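Local coordinates for protein Cap5O (Staphylococcus aureus, PDB 3OJL) that probably oxidises a UDP-sugar with NAD as acceptor, as a member of the UDP-glucose/GDP-mannose dehydrogenase family involved in capsular polysaccharide synthesis, at residues G266-A271 and I332-A337; F321-K326 and A354-V359. All blocks are in the same frame, centred on the assembly; numbering follows the deposited sequence.

How the contacts relate
Contact 2 lies wholly inside the UDP-binding domain, where the loops after strands 317-321 and 351-353 of its parallel sheet meet; contact 1 joins that domain to the central domain at the start of helix 268-272. Their centres are 13 Å apart. The segments alternate along the chain in the order 266-271, 321-326, 332-337, 354-359: segment 321-326 falls between the two halves of contact 1, and 332-337 between the two halves of contact 2. The contacts also touch: Ser335 OG lies 2.6 Å from Leu323 O, a probable hydrogen bond, and Tyr325 packs on Glu334. The sheet edge is thus linked through residues 321-326 to the domain boundary, where Arg333 belongs to the NAD(+) site.

Contact 1 (G266-A271 and I332-A337); sequences GGHCLA and IRESPA
Gly266 and Gly267 lie against the backbone of Glu334 in the close-packed half of this contact. Gly266 CA approaches Glu334 O at 3.2 Å in a CA-H...O contact, and Gly267 N lies 2.9 Å from the same oxygen. The Pro336 ring also meets the first of these glycines, with CG 3.4 Å from Gly266 N. Gly266, which has no side chain, lies with its backbone directly against Glu334 and Pro336, just before helix 268-272 on one side and at the first turn of helix 336-346 on the other. Ser335, at the N-cap of the latter, turns away and bonds through OG to Phe338 N.

Toward solvent the packing gives way to charged and polar groups. The Glu334 chain starts with CG between the backbone N and the carbonyl carbon (chi1 62°) and bends at chi2, which brings its carboxylate to the His268 ring: OE2 lies 2.8 Å from ND1, with carboxylate and ring planes 35° apart. Arg333 reaches the same ring with an extended chain, and His268 CE1 sits over one face of its guanidinium, 4.0 Å from NH1. Arg333 NE and Glu334 OE2 are paired by charge alone, since the carboxylate oxygen sits off the plane of the guanidinium, where no N-H is directed at it.

The contact joins the central domain to the UDP-binding domain beside the cofactor: Arg333 is an NAD(+)-binding residue, and NAD touches Cys269, one half of the disulfide with Cys103. The Glu334 carboxylate, the His268 imidazole and the Arg333 guanidinium form one cluster. Across the boundary the polar link is the Glu334-His268 approach; Arg333 probably offsets the negative charge of Glu334, which also lies near Asp331.

Contact 2 (F321-K326 and A354-V359); sequences FGLTYK and AYDPHV
The rings of Phe321 and Tyr355 meet obliquely at the edge of the Rossmann-like parallel sheet of the UDP-binding domain. Strand 317-321, helix 336-346 and the neighbouring parallel strand 351-353 follow one another as a beta-alpha-beta unit, and the loop after the outermost strand 351-353 runs beside the end of strand 317-321. The ring planes stand at 42° and their centroids are 5.0 Å apart. Tyr355 CD1 lies over the centre of one face of the Phe321 ring, and its nearest atom there is CE2, at 3.9 Å. Tyr355 has CG anti to the backbone N, and both its CB and CD1 come against the phenylalanine. Met368 of helix 368-372 touches both side chains, so the pair is part of the hydrophobic packing between sheet and helix.

Next to the rings the two chains are tied by their backbones. Gly322 N donates to Tyr355 O at 3.1 Å, with the nitrogen nearly in line with the C=O bond and an N-H...O angle of 161°.

Asp356 then points its carboxylate across to the next residues. Its OD1 accepts a weak bond from Leu323 N at 3.3 Å, and Leu323 CB (3.5 Å) and Thr324 CG2 (3.7 Å) also come against Asp356 OD1. Within the two segments OD1 meets the Leu323 N-H and these two carbons; the other oxygen, OD2, lies close to His384 NE2. In Thr324, chi1 of 58° places CG2 anti to the carbonyl carbon, facing the aspartate, while OG1 turns to its own segment. There the threonine hydroxyl donates from OG1 to Lys326 O at 2.8 Å.

Contact 1 (G266-A271 and I332-A337)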
loop_
_atom_site.group_PDB
_atom_site.type_symbol
_atom_site.label_atom_id
_atom_site.label_comp_id
_atom_site.label_asym_id
_atom_site.label_seq_id
_atom_site.Cartn_x
_atom_site.Cartn_y
_atom_site.Cartn_z
ATOM N N GLY A 266 16.422 -0.397 -5.130
ATOM C CA GLY A 266 17.764 -0.100 -4.682
ATOM C C GLY A 266 17.659 0.923 -3.587
ATOM O O GLY A 266 17.124 0.621 -2.515
ATOM N N GLY A 267 18.129 2.135 -3.877
ATOM C CA GLY A 267 18.115 3.257 -2.947
ATOM C C GLY A 267 18.899 3.020 -1.670
ATOM O O GLY A 267 19.017 1.878 -1.199
ATOM N N HIS A 268 19.445 4.102 -1.091
ATOM C CA HIS A 268 20.151 3.958 0.176
ATOM C C HIS A 268 19.073 3.581 1.206
ATOM O O HIS A 268 19.054 2.427 1.630
ATOM C CB HIS A 268 20.935 5.240 0.553
ATOM C CG HIS A 268 22.406 5.031 0.835
ATOM N ND1 HIS A 268 23.211 4.249 0.004
ATOM C CD2 HIS A 268 23.184 5.572 1.806
ATOM C CE1 HIS A 268 24.431 4.314 0.518
ATOM N NE2 HIS A 268 24.468 5.102 1.598
ATOM N N CYS A 269 18.082 4.480 1.440
ATOM C CA CYS A 269 16.973 4.285 2.372
ATOM C C CYS A 269 16.025 3.134 2.008
ATOM O O CYS A 269 15.760 2.297 2.868
ATOM C CB CYS A 269 16.213 5.591 2.609
ATOM S SG CYS A 269 16.493 6.348 4.240
ATOM N N LEU A 270 15.519 3.079 0.754
ATOM C CA LEU A 270 14.516 2.082 0.337
ATOM C C LEU A 270 14.774 0.595 0.596
ATOM O O LEU A 270 13.818 -0.156 0.805
ATOM C CB LEU A 270 13.947 2.323 -1.067
ATOM C CG LEU A 270 12.485 2.803 -1.168
ATOM C CD1 LEU A 270 11.947 2.563 -2.552
ATOM C CD2 LEU A 270 11.573 2.135 -0.156
ATOM N N ALA A 271 16.040 0.172 0.581
ATOM C CA ALA A 271 16.408 -1.216 0.860
ATOM C C ALA A 271 16.950 -1.359 2.298
ATOM O O ALA A 271 16.874 -2.446 2.863
ATOM C CB ALA A 271 17.434 -1.705 -0.149
ATOM N N ILE A 332 25.342 5.425 -8.206
ATOM C CA ILE A 332 25.097 3.990 -8.328
ATOM C C ILE A 332 25.089 3.406 -6.906
ATOM O O ILE A 332 24.132 3.677 -6.184
ATOM C CB ILE A 332 26.002 3.254 -9.365
ATOM C CG1 ILE A 332 25.845 3.869 -10.768
ATOM C CG2 ILE A 332 25.696 1.743 -9.408
ATOM C CD1 ILE A 332 26.894 3.433 -11.748
ATOM N N ARG A 333 26.153 2.675 -6.483
ATOM C CA ARG A 333 26.347 2.033 -5.168
ATOM C C ARG A 333 25.174 1.229 -4.565
ATOM O O ARG A 333 25.394 0.165 -3.976
ATOM C CB ARG A 333 27.073 2.939 -4.131
ATOM C CG ARG A 333 26.507 4.339 -3.889
ATOM C CD ARG A 333 27.303 5.097 -2.834
ATOM N NE ARG A 333 26.665 6.356 -2.426
ATOM C CZ ARG A 333 26.861 6.957 -1.252
ATOM N NH1 ARG A 333 27.671 6.418 -0.348
ATOM N NH2 ARG A 333 26.240 8.095 -0.969
ATOM N N GLU A 334 23.945 1.738 -4.738
ATOM C CA GLU A 334 22.672 1.209 -4.252
ATOM C C GLU A 334 21.703 0.979 -5.449
ATOM O O GLU A 334 20.513 1.290 -5.353
ATOM C CB GLU A 334 22.086 2.230 -3.243
ATOM C CG GLU A 334 21.785 3.608 -3.841
ATOM C CD GLU A 334 22.373 4.834 -3.172
ATOM O OE1 GLU A 334 21.666 5.867 -3.113
ATOM O OE2 GLU A 334 23.545 4.779 -2.735
ATOM N N SER A 335 22.209 0.436 -6.571
ATOM C CA SER A 335 21.390 0.289 -7.769
ATOM C C SER A 335 21.063 -1.117 -8.276
ATOM O O SER A 335 21.994 -1.881 -8.562
ATOM C CB SER A 335 21.961 1.136 -8.904
ATOM O OG SER A 335 22.527 0.367 -9.955
ATOM N N PRO A 336 19.751 -1.397 -8.560
ATOM C CA PRO A 336 19.379 -2.685 -9.182
ATOM C C PRO A 336 19.844 -2.767 -10.642
ATOM O O PRO A 336 20.108 -3.863 -11.143
ATOM C CB PRO A 336 17.848 -2.695 -9.095
ATOM C CG PRO A 336 17.490 -1.585 -8.160
ATOM C CD PRO A 336 18.553 -0.567 -8.330
ATOM N N ALA A 337 19.963 -1.597 -11.312
ATOM C CA ALA A 337 20.413 -1.432 -12.697
ATOM C C ALA A 337 21.849 -1.939 -12.841
ATOM O O ALA A 337 22.148 -2.669 -13.793
ATOM C CB ALA A 337 20.322 0.028 -13.098
#

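Contact 2 (F321-K326 and A354-V359)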
loop_
_atom_site.group_PDB
_atom_site.type_symbol
_atom_site.label_atom_id
_atom_site.label_comp_id
_atom_site.label_asym_id
_atom_site.label_seq_id
_atom_site.Cartn_x
_atom_site.Cartn_y
_atom_site.Cartn_z
ATOM N N PHE A 321 20.873 0.436 -20.684
ATOM C CA PHE A 321 20.638 1.869 -20.710
ATOM C C PHE A 321 20.260 2.287 -19.286
ATOM O O PHE A 321 19.113 2.122 -18.868
ATOM C CB PHE A 321 19.511 2.189 -21.704
ATOM C CG PHE A 321 19.899 2.631 -23.100
ATOM C CD1 PHE A 321 19.202 3.653 -23.738
ATOM C CD2 PHE A 321 20.941 2.007 -23.789
ATOM C CE1 PHE A 321 19.543 4.052 -25.033
ATOM C CE2 PHE A 321 21.289 2.418 -25.084
ATOM C CZ PHE A 321 20.588 3.440 -25.692
ATOM N N GLY A 322 21.251 2.762 -18.538
ATOM C CA GLY A 322 21.076 3.192 -17.158
ATOM C C GLY A 322 21.710 2.238 -16.172
ATOM O O GLY A 322 21.450 1.031 -16.211
ATOM N N LEU A 323 22.566 2.776 -15.297
ATOM C CA LEU A 323 23.264 2.004 -14.271
ATOM C C LEU A 323 22.942 2.515 -12.864
ATOM O O LEU A 323 23.323 1.884 -11.880
ATOM C CB LEU A 323 24.789 2.019 -14.507
ATOM C CG LEU A 323 25.372 1.190 -15.658
ATOM C CD1 LEU A 323 26.872 1.347 -15.713
ATOM C CD2 LEU A 323 25.057 -0.290 -15.507
ATOM N N THR A 324 22.227 3.644 -12.778
ATOM C CA THR A 324 21.845 4.302 -11.526
ATOM C C THR A 324 20.522 3.796 -10.931
ATOM O O THR A 324 19.658 3.295 -11.657
ATOM C CB THR A 324 21.836 5.816 -11.726
ATOM O OG1 THR A 324 20.930 6.153 -12.779
ATOM C CG2 THR A 324 23.224 6.362 -12.033
ATOM N N TYR A 325 20.371 3.948 -9.603
ATOM C CA TYR A 325 19.184 3.547 -8.840
ATOM C C TYR A 325 17.973 4.431 -9.154
ATOM O O TYR A 325 16.834 3.961 -9.110
ATOM C CB TYR A 325 19.490 3.580 -7.326
ATOM C CG TYR A 325 19.489 4.959 -6.690
ATOM C CD1 TYR A 325 18.462 5.357 -5.841
ATOM C CD2 TYR A 325 20.512 5.870 -6.946
ATOM C CE1 TYR A 325 18.458 6.623 -5.251
ATOM C CE2 TYR A 325 20.513 7.140 -6.368
ATOM C CZ TYR A 325 19.484 7.512 -5.519
ATOM O OH TYR A 325 19.481 8.760 -4.938
ATOM N N LYS A 326 18.238 5.717 -9.439
ATOM C CA LYS A 326 17.263 6.769 -9.702
ATOM C C LYS A 326 17.579 7.437 -11.060
ATOM O O LYS A 326 18.699 7.301 -11.569
ATOM C CB LYS A 326 17.348 7.789 -8.543
ATOM C CG LYS A 326 16.223 8.803 -8.445
ATOM C CD LYS A 326 16.603 9.908 -7.466
ATOM C CE LYS A 326 15.701 11.111 -7.566
ATOM N NZ LYS A 326 15.973 11.927 -8.780
ATOM N N ALA A 354 27.694 -1.308 -21.874
ATOM C CA ALA A 354 27.221 -0.248 -21.011
ATOM C C ALA A 354 26.864 0.990 -21.822
ATOM O O ALA A 354 27.254 1.102 -22.984
ATOM C CB ALA A 354 28.283 0.079 -19.977
ATOM N N TYR A 355 26.066 1.882 -21.210
ATOM C CA TYR A 355 25.645 3.200 -21.680
ATOM C C TYR A 355 24.925 3.944 -20.570
ATOM O O TYR A 355 23.851 3.521 -20.140
ATOM C CB TYR A 355 24.811 3.184 -22.983
ATOM C CG TYR A 355 24.519 4.590 -23.466
ATOM C CD1 TYR A 355 23.288 5.190 -23.218
ATOM C CD2 TYR A 355 25.510 5.362 -24.064
ATOM C CE1 TYR A 355 23.040 6.510 -23.587
ATOM C CE2 TYR A 355 25.278 6.687 -24.426
ATOM C CZ TYR A 355 24.035 7.253 -24.200
ATOM O OH TYR A 355 23.792 8.553 -24.577
ATOM N N ASP A 356 25.525 5.046 -20.103
ATOM C CA ASP A 356 24.981 5.893 -19.041
ATOM C C ASP A 356 25.600 7.303 -19.130
ATOM O O ASP A 356 26.811 7.453 -18.928
ATOM C CB ASP A 356 25.204 5.263 -17.649
ATOM C CG ASP A 356 24.340 5.825 -16.531
ATOM O OD1 ASP A 356 24.565 5.445 -15.361
ATOM O OD2 ASP A 356 23.428 6.634 -16.826
ATOM N N PRO A 357 24.789 8.343 -19.457
ATOM C CA PRO A 357 25.356 9.694 -19.616
ATOM C C PRO A 357 25.706 10.418 -18.319
ATOM O O PRO A 357 26.519 11.345 -18.341
ATOM C CB PRO A 357 24.270 10.450 -20.408
ATOM C CG PRO A 357 23.209 9.431 -20.761
ATOM C CD PRO A 357 23.344 8.337 -19.759
ATOM N N HIS A 358 25.107 10.001 -17.201
ATOM C CA HIS A 358 25.272 10.660 -15.910
ATOM C C HIS A 358 26.534 10.353 -15.135
ATOM O O HIS A 358 27.231 11.287 -14.739
ATOM C CB HIS A 358 24.015 10.501 -15.059
ATOM C CG HIS A 358 22.826 11.139 -15.696
ATOM N ND1 HIS A 358 22.368 12.370 -15.282
ATOM C CD2 HIS A 358 22.087 10.726 -16.750
ATOM C CE1 HIS A 358 21.346 12.653 -16.071
ATOM N NE2 HIS A 358 21.137 11.687 -16.964
ATOM N N VAL A 359 26.828 9.068 -14.904
ATOM C CA VAL A 359 28.030 8.676 -14.171
ATOM C C VAL A 359 29.229 8.519 -15.117
ATOM O O VAL A 359 29.071 8.082 -16.265
ATOM C CB VAL A 359 27.804 7.456 -13.236
ATOM C CG1 VAL A 359 27.683 6.149 -14.021
ATOM C CG2 VAL A 359 28.887 7.361 -12.159
#